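PDB 2IVF: ethylbenzene dehydrogenase alpha-subunit, which belongs to the molybdopterin oxidoreductase family and holds a molybdenum atom, MGD, MD1 and an iron/sulfur cluster. Local coordinates for residues Cys127-Ala132 and Val852-Thr857; Asn134-Gly139 and Cys652-Glu657; Arg142-Leu147 and Ala679-Cys684. All blocks are in the same frame, centred on the assembly; numbering follows the deposited sequence.

Interaction 1: Cys127-Ala132 and Val852-Thr857. With MGD (2-amino-5,6-dimercapto-7-methyl-3,7,8a,9-tetrahydro-8-oxa-1,3,9,10-tetraaza-anthracen-4-one guanosine dinucleotide), chain M; SF4 (iron/sulfur cluster), chain K.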
loop_
_atom_site.group_PDB
_atom_site.type_symbol
_atom_site.label_atom_id
_atom_site.label_comp_id
_atom_site.label_asym_id
_atom_site.label_seq_id
_atom_site.Cartn_x
_atom_site.Cartn_y
_atom_site.Cartn_z
ATOM N N CYS A 127 5.640 -3.755 4.870
ATOM C CA CYS A 127 4.643 -2.752 4.594
ATOM C C CYS A 127 3.371 -3.090 5.338
ATOM O O CYS A 127 3.286 -4.143 6.031
ATOM C CB CYS A 127 4.383 -2.648 3.138
ATOM S SG CYS A 127 3.261 -3.908 2.425
ATOM N N GLN A 128 2.383 -2.220 5.204
ATOM C CA GLN A 128 1.194 -2.366 6.052
ATOM C C GLN A 128 0.302 -3.537 5.572
ATOM O O GLN A 128 -0.401 -4.160 6.370
ATOM C CB GLN A 128 0.418 -1.030 6.164
ATOM C CG GLN A 128 -0.434 -0.655 4.911
ATOM C CD GLN A 128 0.384 -0.134 3.750
ATOM O OE1 GLN A 128 1.527 -0.565 3.532
ATOM N NE2 GLN A 128 -0.208 0.742 2.951
ATOM N N LYS A 129 0.353 -3.855 4.277
ATOM C CA LYS A 129 -0.444 -4.927 3.762
ATOM C C LYS A 129 0.158 -6.232 4.274
ATOM O O LYS A 129 -0.557 -7.067 4.803
ATOM C CB LYS A 129 -0.453 -4.924 2.258
ATOM C CG LYS A 129 -1.354 -3.870 1.643
ATOM C CD LYS A 129 -0.678 -2.491 1.561
ATOM C CE LYS A 129 0.509 -2.466 0.592
ATOM N NZ LYS A 129 1.196 -1.138 0.608
ATOM N N GLY A 130 1.466 -6.374 4.113
ATOM C CA GLY A 130 2.207 -7.562 4.590
ATOM C C GLY A 130 2.091 -7.779 6.080
ATOM O O GLY A 130 1.929 -8.918 6.562
ATOM N N SER A 131 2.181 -6.676 6.815
ATOM C CA SER A 131 2.173 -6.700 8.279
ATOM C C SER A 131 0.774 -6.936 8.876
ATOM O O SER A 131 0.639 -7.039 10.111
ATOM C CB SER A 131 2.765 -5.397 8.807
ATOM O OG SER A 131 4.143 -5.298 8.479
ATOM N N ALA A 132 -0.241 -7.006 8.019
ATOM C CA ALA A 132 -1.633 -7.326 8.419
ATOM C C ALA A 132 -2.217 -8.479 7.611
ATOM O O ALA A 132 -3.425 -8.727 7.641
ATOM C CB ALA A 132 -2.508 -6.104 8.214
ATOM N N VAL A 852 -2.957 1.112 -0.724
ATOM C CA VAL A 852 -3.759 0.413 0.300
ATOM C C VAL A 852 -3.854 -1.106 0.081
ATOM O O VAL A 852 -4.480 -1.835 0.855
ATOM C CB VAL A 852 -5.161 1.044 0.400
ATOM C CG1 VAL A 852 -5.037 2.529 0.778
ATOM C CG2 VAL A 852 -5.927 0.915 -0.955
ATOM N N SER A 853 -3.220 -1.575 -0.977
ATOM C CA SER A 853 -3.299 -2.973 -1.396
ATOM C C SER A 853 -2.150 -3.245 -2.311
ATOM O O SER A 853 -1.638 -2.312 -2.936
ATOM C CB SER A 853 -4.616 -3.275 -2.111
ATOM O OG SER A 853 -4.693 -4.633 -2.560
ATOM N N ILE A 854 -1.753 -4.520 -2.396
ATOM C CA ILE A 854 -0.877 -4.988 -3.476
ATOM C C ILE A 854 -1.859 -5.509 -4.557
ATOM O O ILE A 854 -2.535 -6.555 -4.410
ATOM C CB ILE A 854 0.150 -6.049 -3.040
ATOM C CG1 ILE A 854 1.000 -5.524 -1.873
ATOM C CG2 ILE A 854 1.036 -6.439 -4.177
ATOM C CD1 ILE A 854 1.855 -4.238 -2.199
ATOM N N HIS A 855 -1.984 -4.746 -5.637
ATOM C CA HIS A 855 -3.035 -5.005 -6.625
ATOM C C HIS A 855 -4.385 -5.140 -5.920
ATOM O O HIS A 855 -4.675 -4.306 -5.071
ATOM C CB HIS A 855 -2.630 -6.197 -7.482
ATOM C CG HIS A 855 -1.291 -5.994 -8.053
ATOM N ND1 HIS A 855 -1.067 -5.120 -9.086
ATOM C CD2 HIS A 855 -0.077 -6.398 -7.622
ATOM C CE1 HIS A 855 0.231 -5.064 -9.322
ATOM N NE2 HIS A 855 0.857 -5.825 -8.453
ATOM N N SER A 856 -5.188 -6.186 -6.193
ATOM C CA SER A 856 -6.494 -6.324 -5.529
ATOM C C SER A 856 -6.456 -7.265 -4.334
ATOM O O SER A 856 -7.501 -7.566 -3.741
ATOM C CB SER A 856 -7.569 -6.807 -6.513
ATOM O OG SER A 856 -7.616 -5.997 -7.682
ATOM N N THR A 857 -5.273 -7.755 -4.007
ATOM C CA THR A 857 -5.090 -8.761 -2.972
ATOM C C THR A 857 -5.737 -8.359 -1.655
ATOM O O THR A 857 -6.329 -9.222 -0.966
ATOM C CB THR A 857 -3.589 -9.051 -2.793
ATOM O OG1 THR A 857 -3.160 -9.671 -4.005
ATOM C CG2 THR A 857 -3.288 -9.992 -1.609
HETATM P PB MGD M . 2.820 4.213 -10.526
HETATM O O1B MGD M . 2.165 3.797 -9.256
HETATM O O2B MGD M . 1.992 4.060 -11.750
HETATM O O3B MGD M . 4.209 3.535 -10.839
HETATM O O3A MGD M . 4.588 1.632 -9.188
HETATM P PA MGD M . 5.327 2.874 -9.862
HETATM O O1A MGD M . 5.724 3.748 -8.753
HETATM O O2A MGD M . 6.357 2.408 -10.772
HETATM O "O5'" MGD M . 3.268 5.755 -10.425
HETATM C "C5'" MGD M . 2.300 6.740 -10.035
HETATM C "C4'" MGD M . 2.839 8.140 -10.311
HETATM O "O4'" MGD M . 2.928 8.359 -11.712
HETATM C "C3'" MGD M . 1.704 9.039 -9.879
HETATM O "O3'" MGD M . 1.953 9.401 -8.526
HETATM C "C2'" MGD M . 1.834 10.232 -10.836
HETATM O "O2'" MGD M . 2.221 11.407 -10.099
HETATM C "C1'" MGD M . 2.933 9.791 -11.817
HETATM N N9 MGD M . 2.543 10.188 -13.191
HETATM C C8 MGD M . 1.412 9.901 -13.854
HETATM N N7 MGD M . 1.452 10.401 -15.095
HETATM C C5 MGD M . 2.659 11.009 -15.216
HETATM C C6 MGD M . 3.319 11.731 -16.200
HETATM O O6 MGD M . 2.853 12.003 -17.314
HETATM N N1 MGD M . 4.605 12.195 -15.908
HETATM C C2 MGD M . 5.264 12.009 -14.683
HETATM N N2 MGD M . 6.527 12.522 -14.487
HETATM N N3 MGD M . 4.618 11.288 -13.756
HETATM C C4 MGD M . 3.353 10.827 -13.998
HETATM C C10 MGD M . 4.056 0.611 -9.949
HETATM C C11 MGD M . 4.496 -0.705 -9.356
HETATM O O11 MGD M . 4.073 -0.740 -8.055
HETATM C C12 MGD M . 4.045 -1.947 -10.140
HETATM S S12 MGD M . 3.912 -1.941 -11.893
HETATM C C13 MGD M . 3.741 -3.100 -9.460
HETATM S S13 MGD M . 3.260 -4.504 -10.347
HETATM C C14 MGD M . 3.799 -3.143 -7.972
HETATM N N15 MGD M . 2.397 -2.986 -7.488
HETATM C C16 MGD M . 2.114 -2.403 -6.239
HETATM C C17 MGD M . 0.855 -2.372 -5.695
HETATM O O17 MGD M . -0.132 -2.849 -6.304
HETATM N N18 MGD M . 0.693 -1.755 -4.438
HETATM C C19 MGD M . 1.728 -1.216 -3.740
HETATM N N19 MGD M . 1.460 -0.646 -2.548
HETATM N N20 MGD M . 2.937 -1.233 -4.320
HETATM C C21 MGD M . 3.146 -1.828 -5.505
HETATM N N22 MGD M . 4.416 -1.841 -6.074
HETATM C C23 MGD M . 4.635 -1.925 -7.489
HETATM FE FE1 SF4 K . 4.647 -5.596 1.681
HETATM FE FE2 SF4 K . 7.126 -6.701 1.730
HETATM FE FE3 SF4 K . 4.989 -8.291 1.750
HETATM FE FE4 SF4 K . 5.616 -6.880 -0.518
HETATM S S1 SF4 K . 6.806 -8.590 0.366
HETATM S S2 SF4 K . 3.499 -7.135 0.481
HETATM S S3 SF4 K . 6.485 -4.993 0.438
HETATM S S4 SF4 K . 5.582 -6.817 3.417
#
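Val852 meets the bent chain of Lys129 through its backbone, its C atom lying 3.8 Å from Lys129 CD. This is where the loop that binds the iron/sulfur cluster, 127-132, meets a cofactor loop of the molybdopterin dinucleotide binding domain, 852-857. No hydrogen bond crosses between the two loops; side-chain packing and the two bound groups join them. At Ser853 the backbone N and CA continue the surface on which Lys129 CD and CG lie. The carbonyl of Ser853 turns to MGD, and Ser853 O accepts the N-H of MGD N18 at 2.8 Å (154° at the hydrogen), while Ser853 OG bonds to His855 O and to His858. Ile854 comes next, with CG1 set beside the backbone N and anti to the carbonyl carbon (chi1 -56°). That setting carries CD1 to 3.4 Å from MGD C19 and leaves CG1 touching S2 of the cluster. Lys129 crosses Ile854 at about a right angle, with CE 3.6 Å from Ile854 CD1, and its NZ stands 3.2 Å from MGD N19, held by Gln128 OE1 and Arg851 O. Ile854 thus spans from the cluster to the pterin, with Lys129 beside it. Ile854 also begins a type II' turn, closed by Thr857 N on Ile854 O. Within that turn His855 N gives MGD O17 a nearly straight bond of 2.7 Å (168°). The same O17 sits over the centre of the His855 ring, and MGD S13 lies at the ring edge. Ring nitrogens ND1 and NE2 bond to MD1 and to Ile85 O, which fixes the ring's rotation. On the cluster side, Cys127 SG binds iron FE1 at 2.3 Å and receives the N-H of Gly130 almost head-on at 3.5 Å from N to SG.

Interaction 2: Asn134-Gly139 and Cys652-Glu657. With MD1 (phosphoric acid 4-(2-amino-4-oxo-3,4,5,6,-tetrahydro-pteridin-6-yl)-2-hydroxy-3,4-dimercapto-but-3-en-yl ester guanylate ester), chain N.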
loop_
_atom_site.group_PDB
_atom_site.type_symbol
_atom_site.label_atom_id
_atom_site.label_comp_id
_atom_site.label_asym_id
_atom_site.label_seq_id
_atom_site.Cartn_x
_atom_site.Cartn_y
_atom_site.Cartn_z
ATOM N N ASN A 134 -2.326 -11.648 8.095
ATOM C CA ASN A 134 -3.120 -12.592 8.834
ATOM C C ASN A 134 -4.618 -12.340 8.674
ATOM O O ASN A 134 -5.422 -13.262 8.729
ATOM C CB ASN A 134 -2.742 -12.512 10.323
ATOM C CG ASN A 134 -3.286 -11.239 11.013
ATOM O OD1 ASN A 134 -2.571 -10.237 11.176
ATOM N ND2 ASN A 134 -4.522 -11.322 11.495
ATOM N N ASN A 135 -5.006 -11.082 8.437
ATOM C CA ASN A 135 -6.413 -10.739 8.269
ATOM C C ASN A 135 -6.955 -11.215 6.962
ATOM O O ASN A 135 -8.124 -11.573 6.886
ATOM C CB ASN A 135 -6.579 -9.239 8.408
ATOM C CG ASN A 135 -6.186 -8.777 9.777
ATOM O OD1 ASN A 135 -6.890 -9.062 10.742
ATOM N ND2 ASN A 135 -4.993 -8.210 9.905
ATOM N N ASN A 136 -6.100 -11.264 5.945
ATOM C CA ASN A 136 -6.505 -11.845 4.667
ATOM C C ASN A 136 -6.842 -13.322 4.801
ATOM O O ASN A 136 -7.816 -13.820 4.222
ATOM C CB ASN A 136 -5.425 -11.686 3.616
ATOM C CG ASN A 136 -5.314 -10.271 3.094
ATOM O OD1 ASN A 136 -4.925 -9.391 3.830
ATOM N ND2 ASN A 136 -5.618 -10.063 1.806
ATOM N N LEU A 137 -6.021 -14.027 5.549
ATOM C CA LEU A 137 -6.197 -15.467 5.704
ATOM C C LEU A 137 -7.505 -15.849 6.403
ATOM O O LEU A 137 -7.971 -16.960 6.263
ATOM C CB LEU A 137 -5.006 -16.048 6.459
ATOM C CG LEU A 137 -3.656 -15.917 5.795
ATOM C CD1 LEU A 137 -2.581 -16.621 6.697
ATOM C CD2 LEU A 137 -3.653 -16.459 4.369
ATOM N N TYR A 138 -8.102 -14.958 7.175
ATOM C CA TYR A 138 -9.365 -15.283 7.832
ATOM C C TYR A 138 -10.480 -14.368 7.376
ATOM O O TYR A 138 -11.532 -14.345 7.985
ATOM C CB TYR A 138 -9.159 -15.319 9.357
ATOM C CG TYR A 138 -7.947 -16.214 9.589
ATOM C CD1 TYR A 138 -8.070 -17.603 9.500
ATOM C CD2 TYR A 138 -6.648 -15.657 9.785
ATOM C CE1 TYR A 138 -6.959 -18.424 9.653
ATOM C CE2 TYR A 138 -5.531 -16.442 9.926
ATOM C CZ TYR A 138 -5.690 -17.841 9.852
ATOM O OH TYR A 138 -4.625 -18.668 9.957
ATOM N N GLY A 139 -10.297 -13.721 6.224
ATOM C CA GLY A 139 -11.269 -12.760 5.757
ATOM C C GLY A 139 -12.360 -13.339 4.885
ATOM O O GLY A 139 -12.182 -14.377 4.230
ATOM N N CYS A 652 -7.703 -21.693 -3.726
ATOM C CA CYS A 652 -6.281 -21.873 -3.581
ATOM C C CYS A 652 -5.732 -21.443 -2.231
ATOM O O CYS A 652 -6.297 -20.619 -1.493
ATOM C CB CYS A 652 -5.531 -21.125 -4.686
ATOM S SG CYS A 652 -5.967 -21.772 -6.285
ATOM N N ALA A 653 -4.612 -22.068 -1.920
ATOM C CA ALA A 653 -3.875 -21.788 -0.723
ATOM C C ALA A 653 -3.262 -20.395 -0.895
ATOM O O ALA A 653 -2.893 -20.013 -2.000
ATOM C CB ALA A 653 -2.806 -22.873 -0.532
ATOM N N TRP A 654 -3.171 -19.611 0.179
ATOM C CA TRP A 654 -2.641 -18.255 0.067
ATOM C C TRP A 654 -1.249 -18.177 0.730
ATOM O O TRP A 654 -0.628 -19.186 1.038
ATOM C CB TRP A 654 -3.629 -17.267 0.729
ATOM C CG TRP A 654 -3.826 -15.982 0.010
ATOM C CD1 TRP A 654 -3.038 -15.451 -0.970
ATOM C CD2 TRP A 654 -4.890 -15.047 0.212
ATOM N NE1 TRP A 654 -3.549 -14.274 -1.403
ATOM C CE2 TRP A 654 -4.703 -14.007 -0.712
ATOM C CE3 TRP A 654 -6.003 -15.004 1.074
ATOM C CZ2 TRP A 654 -5.554 -12.906 -0.784
ATOM C CZ3 TRP A 654 -6.858 -13.899 1.007
ATOM C CH2 TRP A 654 -6.636 -12.881 0.072
ATOM N N TYR A 655 -0.770 -16.969 0.988
ATOM C CA TYR A 655 0.581 -16.804 1.545
ATOM C C TYR A 655 0.582 -17.364 2.954
ATOM O O TYR A 655 -0.408 -17.237 3.700
ATOM C CB TYR A 655 1.081 -15.342 1.512
ATOM C CG TYR A 655 0.672 -14.615 0.253
ATOM C CD1 TYR A 655 0.571 -15.281 -0.978
ATOM C CD2 TYR A 655 0.330 -13.275 0.297
ATOM C CE1 TYR A 655 0.168 -14.619 -2.105
ATOM C CE2 TYR A 655 -0.077 -12.614 -0.821
ATOM C CZ TYR A 655 -0.167 -13.276 -1.998
ATOM O OH TYR A 655 -0.602 -12.592 -3.049
ATOM N N TYR A 656 1.688 -18.016 3.290
ATOM C CA TYR A 656 1.894 -18.695 4.590
ATOM C C TYR A 656 1.260 -20.064 4.640
ATOM O O TYR A 656 1.441 -20.804 5.625
ATOM C CB TYR A 656 1.348 -17.945 5.798
ATOM C CG TYR A 656 1.677 -16.489 6.006
ATOM C CD1 TYR A 656 2.740 -15.858 5.348
ATOM C CD2 TYR A 656 0.918 -15.744 6.913
ATOM C CE1 TYR A 656 3.008 -14.509 5.557
ATOM C CE2 TYR A 656 1.156 -14.419 7.132
ATOM C CZ TYR A 656 2.229 -13.789 6.468
ATOM O OH TYR A 656 2.482 -12.471 6.700
ATOM N N GLU A 657 0.523 -20.429 3.602
ATOM C CA GLU A 657 -0.271 -21.682 3.598
ATOM C C GLU A 657 0.250 -22.687 2.582
ATOM O O GLU A 657 -0.358 -23.748 2.355
ATOM C CB GLU A 657 -1.718 -21.394 3.268
ATOM C CG GLU A 657 -2.449 -20.533 4.295
ATOM C CD GLU A 657 -3.890 -20.255 3.915
ATOM O OE1 GLU A 657 -4.207 -20.347 2.718
ATOM O OE2 GLU A 657 -4.705 -19.934 4.817
HETATM P PB MD1 N . -3.670 -8.293 -11.834
HETATM O O3B MD1 N . -4.046 -7.970 -10.333
HETATM O O1B MD1 N . -2.493 -9.200 -11.803
HETATM O O2B MD1 N . -4.856 -8.555 -12.680
HETATM O O3A MD1 N . -3.143 -6.880 -12.325
HETATM C C10 MD1 N . -1.760 -6.478 -12.218
HETATM C C11 MD1 N . -1.770 -5.016 -12.633
HETATM O O11 MD1 N . -2.278 -4.320 -11.444
HETATM C C12 MD1 N . -0.368 -4.538 -12.901
HETATM S S12 MD1 N . 1.002 -5.409 -12.361
HETATM C C13 MD1 N . -0.132 -3.343 -13.533
HETATM S S13 MD1 N . 1.426 -2.754 -13.800
HETATM C C14 MD1 N . -1.223 -2.488 -14.055
HETATM N N15 MD1 N . -1.360 -1.168 -13.540
HETATM C C16 MD1 N . -2.423 -0.374 -13.886
HETATM C C15 MD1 N . -2.412 0.933 -13.437
HETATM O O14 MD1 N . -1.460 1.385 -12.746
HETATM N N17 MD1 N . -3.526 1.648 -13.739
HETATM C C17 MD1 N . -4.559 1.116 -14.512
HETATM N N16 MD1 N . -5.584 1.916 -14.767
HETATM N N18 MD1 N . -4.511 -0.145 -14.971
HETATM C C20 MD1 N . -3.461 -0.880 -14.673
HETATM N N8 MD1 N . -3.382 -2.139 -15.177
HETATM C C7 MD1 N . -2.339 -3.083 -14.878
HETATM P PA MD1 N . -5.305 -8.353 -9.406
HETATM O O1A MD1 N . -4.792 -8.261 -8.005
HETATM O O2A MD1 N . -6.427 -7.462 -9.776
HETATM O "O5'" MD1 N . -5.689 -9.843 -9.760
HETATM C "C5'" MD1 N . -4.786 -10.850 -9.316
HETATM C "C4'" MD1 N . -5.531 -11.904 -8.607
HETATM O "O4'" MD1 N . -4.508 -12.741 -8.081
HETATM C "C1'" MD1 N . -5.079 -13.295 -6.895
HETATM N N9 MD1 N . -4.100 -13.864 -5.958
HETATM C C4 MD1 N . -3.917 -15.167 -5.806
HETATM N N3 MD1 N . -4.515 -16.203 -6.441
HETATM C C2 MD1 N . -4.171 -17.457 -6.146
HETATM N N2 MD1 N . -4.754 -18.504 -6.788
HETATM N N1 MD1 N . -3.261 -17.659 -5.126
HETATM C C6 MD1 N . -2.619 -16.655 -4.442
HETATM O O6 MD1 N . -1.771 -16.946 -3.599
HETATM C C5 MD1 N . -2.952 -15.340 -4.800
HETATM N N7 MD1 N . -2.591 -14.134 -4.375
HETATM C C8 MD1 N . -3.288 -13.248 -5.094
HETATM C "C2'" MD1 N . -5.797 -12.125 -6.229
HETATM O "O2'" MD1 N . -6.864 -12.529 -5.337
HETATM C "C3'" MD1 N . -6.274 -11.280 -7.420
HETATM O "O3'" MD1 N . -7.707 -11.386 -7.625
#
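Asn136 places its CB over the six-membered ring of Trp654, an off-centre CH-pi contact 4.2 Å from the centroid and 29° off the ring normal. Beyond CB the amide stands steeply to the indole, the two planes 75° apart, and ND2 comes to 3.5 Å from Trp654 CH2. Next along the short helix, Leu137 divides its branches: CD2 packs at 3.7 Å on Trp654 CB and also touches Tyr655 O, while CD1 reaches Tyr656 CD2 at 3.6 Å. With CG anti to the carbonyl carbon (chi1 -62°), both methyls are carried onto the turn. That turn, Trp654 to Glu657, is a type II beta turn following strand 648-651 in the molybdopterin oxidoreductase fold; the Trp654 and Tyr655 side chains, with Cys652 just before the turn, line the guanine end of the MD1 pocket. There Tyr655 OH, bonded to His194 O, stands 2.8 Å from MD1 N7, and Trp654 NE1 lies 3.1 Å from the same nitrogen. Cys652 CB and SG approach MD1 N2. The Glu657 carboxylate folds back on the start of the turn: OE1 takes the N-H of Trp654 at 2.8 Å, on the anti side and tilted from the carboxylate plane. Its other oxygen, OE2, pairs with Arg142 and also borders Leu137 CD2. Tyr656 OH is held by Glu106 and His82, and Phe133 stacks on the Tyr655 ring.

Interaction 3: Arg142-Leu147 and Ala679-Cys684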
loop_
_atom_site.group_PDB
_atom_site.type_symbol
_atom_site.label_atom_id
_atom_site.label_comp_id
_atom_site.label_asym_id
_atom_site.label_seq_id
_atom_site.Cartn_x
_atom_site.Cartn_y
_atom_site.Cartn_z
ATOM N N ARG A 142 -12.363 -14.718 1.102
ATOM C CA ARG A 142 -11.771 -15.967 0.638
ATOM C C ARG A 142 -12.755 -16.946 0.061
ATOM O O ARG A 142 -13.833 -17.137 0.601
ATOM C CB ARG A 142 -11.044 -16.664 1.766
ATOM C CG ARG A 142 -9.875 -15.932 2.251
ATOM C CD ARG A 142 -9.029 -16.864 3.110
ATOM N NE ARG A 142 -8.314 -17.815 2.280
ATOM C CZ ARG A 142 -7.289 -18.551 2.687
ATOM N NH1 ARG A 142 -6.846 -18.442 3.917
ATOM N NH2 ARG A 142 -6.691 -19.393 1.832
ATOM N N VAL A 143 -12.344 -17.579 -1.029
ATOM C CA VAL A 143 -12.999 -18.744 -1.549
ATOM C C VAL A 143 -12.243 -19.986 -1.042
ATOM O O VAL A 143 -11.016 -20.083 -1.149
ATOM C CB VAL A 143 -13.147 -18.631 -3.043
ATOM C CG1 VAL A 143 -13.987 -17.404 -3.333
ATOM C CG2 VAL A 143 -11.820 -18.462 -3.734
ATOM N N LYS A 144 -12.996 -20.867 -0.399
ATOM C CA LYS A 144 -12.454 -22.007 0.318
ATOM C C LYS A 144 -12.930 -23.338 -0.245
ATOM O O LYS A 144 -12.387 -24.396 0.120
ATOM C CB LYS A 144 -12.813 -21.892 1.822
ATOM C CG LYS A 144 -12.002 -20.822 2.566
ATOM C CD LYS A 144 -12.335 -20.687 4.099
ATOM C CE LYS A 144 -13.800 -20.798 4.443
ATOM N NZ LYS A 144 -14.062 -20.623 5.923
ATOM N N TYR A 145 -13.915 -23.300 -1.139
ATOM C CA TYR A 145 -14.447 -24.497 -1.745
ATOM C C TYR A 145 -14.675 -24.259 -3.202
ATOM O O TYR A 145 -14.967 -23.117 -3.606
ATOM C CB TYR A 145 -15.773 -24.938 -1.103
ATOM C CG TYR A 145 -15.616 -25.230 0.347
ATOM C CD1 TYR A 145 -15.177 -26.461 0.773
ATOM C CD2 TYR A 145 -15.848 -24.258 1.299
ATOM C CE1 TYR A 145 -14.963 -26.724 2.102
ATOM C CE2 TYR A 145 -15.634 -24.514 2.651
ATOM C CZ TYR A 145 -15.204 -25.748 3.033
ATOM O OH TYR A 145 -15.016 -26.049 4.352
ATOM N N PRO A 146 -14.558 -25.312 -3.991
ATOM C CA PRO A 146 -14.839 -25.106 -5.406
ATOM C C PRO A 146 -16.263 -24.682 -5.584
ATOM O O PRO A 146 -17.156 -25.259 -4.959
ATOM C CB PRO A 146 -14.609 -26.469 -6.025
ATOM C CG PRO A 146 -13.730 -27.194 -5.080
ATOM C CD PRO A 146 -14.126 -26.699 -3.716
ATOM N N LEU A 147 -16.459 -23.664 -6.406
ATOM C CA LEU A 147 -17.781 -23.119 -6.676
ATOM C C LEU A 147 -18.100 -23.289 -8.127
ATOM O O LEU A 147 -17.228 -23.071 -8.989
ATOM C CB LEU A 147 -17.760 -21.629 -6.360
ATOM C CG LEU A 147 -17.492 -21.320 -4.894
ATOM C CD1 LEU A 147 -17.314 -19.762 -4.711
ATOM C CD2 LEU A 147 -18.601 -21.909 -4.040
ATOM N N ALA A 679 -2.012 -25.185 7.477
ATOM C CA ALA A 679 -2.659 -25.877 6.378
ATOM C C ALA A 679 -3.597 -24.887 5.722
ATOM O O ALA A 679 -4.198 -24.045 6.416
ATOM C CB ALA A 679 -3.459 -27.142 6.869
ATOM N N PRO A 680 -3.763 -24.980 4.394
ATOM C CA PRO A 680 -4.829 -24.154 3.809
ATOM C C PRO A 680 -6.203 -24.550 4.384
ATOM O O PRO A 680 -6.368 -25.684 4.811
ATOM C CB PRO A 680 -4.769 -24.478 2.309
ATOM C CG PRO A 680 -3.539 -25.170 2.085
ATOM C CD PRO A 680 -3.045 -25.759 3.380
ATOM N N PRO A 681 -7.173 -23.609 4.436
ATOM C CA PRO A 681 -8.492 -23.932 4.978
ATOM C C PRO A 681 -9.388 -24.577 3.947
ATOM O O PRO A 681 -9.118 -24.483 2.750
ATOM C CB PRO A 681 -9.074 -22.573 5.317
ATOM C CG PRO A 681 -8.457 -21.623 4.307
ATOM C CD PRO A 681 -7.107 -22.220 3.944
ATOM N N GLY A 682 -10.482 -25.165 4.426
ATOM C CA GLY A 682 -11.533 -25.703 3.562
ATOM C C GLY A 682 -10.909 -26.684 2.590
ATOM O O GLY A 682 -10.204 -27.591 3.001
ATOM N N GLU A 683 -11.135 -26.486 1.302
ATOM C CA GLU A 683 -10.530 -27.364 0.303
ATOM C C GLU A 683 -9.589 -26.597 -0.613
ATOM O O GLU A 683 -9.438 -26.922 -1.810
ATOM C CB GLU A 683 -11.615 -28.105 -0.490
ATOM C CG GLU A 683 -12.451 -29.015 0.410
ATOM C CD GLU A 683 -13.646 -29.606 -0.319
ATOM O OE1 GLU A 683 -13.776 -29.399 -1.538
ATOM O OE2 GLU A 683 -14.460 -30.278 0.338
ATOM N N CYS A 684 -8.966 -25.569 -0.038
ATOM C CA CYS A 684 -7.941 -24.806 -0.726
ATOM C C CYS A 684 -6.766 -25.680 -1.126
ATOM O O CYS A 684 -6.237 -26.414 -0.322
ATOM C CB CYS A 684 -7.444 -23.676 0.165
ATOM S SG CYS A 684 -8.662 -22.367 0.328
#
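The two loops run closest at Lys144 and Gly682, whose CA atoms are 5.0 Å apart, and at the next pair, Tyr145 and Glu683, and a single hydrogen bond joins them: Glu683 N to Lys144 O, 2.7 Å, with 162° at the hydrogen. The carbonyl points almost straight at its donor, the C=O...N angle being 171°. Glu683 belongs to a beta turn in which Cys684 N bonds back to Pro681 O, so the turn offers its N-H outward while closing on itself. Pro681 CG lies 3.4 Å above one face of the Arg142 guanidinium, offset toward the rim; the two side chains come from opposite directions. The arginine chain bends at chi3 (74°), which turns the guanidinium toward Pro681. Its NH1 is also held by Glu657 and probably by Leu137 O. Lys144 crosses the proline ring at about a right angle, its CD 4.0 Å from Pro681 CB. Tyr145 receives the extended Glu683 chain at its edge: Glu683 CD lies near the ring plane, 3.7 Å from Tyr145 CD1, and carboxylate and ring are turned steeply against each other. The ring's far end passes Gly682, with OH 3.6 Å from the glycine CA. Glu683 OE1 touches Pro146 CD at 3.5 Å, and OE2 pairs with Arg160, which anchors the carboxylate. One residue on from the bonded Glu683, Cys684 SG packs 3.6 Å from Val143 O. The contact is structural packing in the molybdopterin oxidoreductase fold: the loop 679-684, leading to helix 687-704, is fastened to the lead-in of strand 147-149, which pairs with strands 158-160 and 648-651 in a mixed sheet.

Interaction 2 sits between the other two, its centre 12 Å from interaction 1 and 10 Å from interaction 3; the outer pair lie 21 Å apart between centres and about 8 Å apart at their nearest atoms. Thr857 O and Asn136 ND2 pack 3.0 Å apart where interactions 1 and 2 meet. The joint to interaction 3 includes a salt bridge, Glu657 OE2 to Arg142 NH1 at 2.8 Å, and a probable hydrogen bond from Arg142 NH1 to Leu137 O. Interactions 1 and 2 both touch cofactors, while interaction 3 does not. In interaction 1 the Ile854 side chain is about 9 Å from the molybdenum atom; in interaction 3 the side chain of Val143 comes only to about 8 Å from MD1.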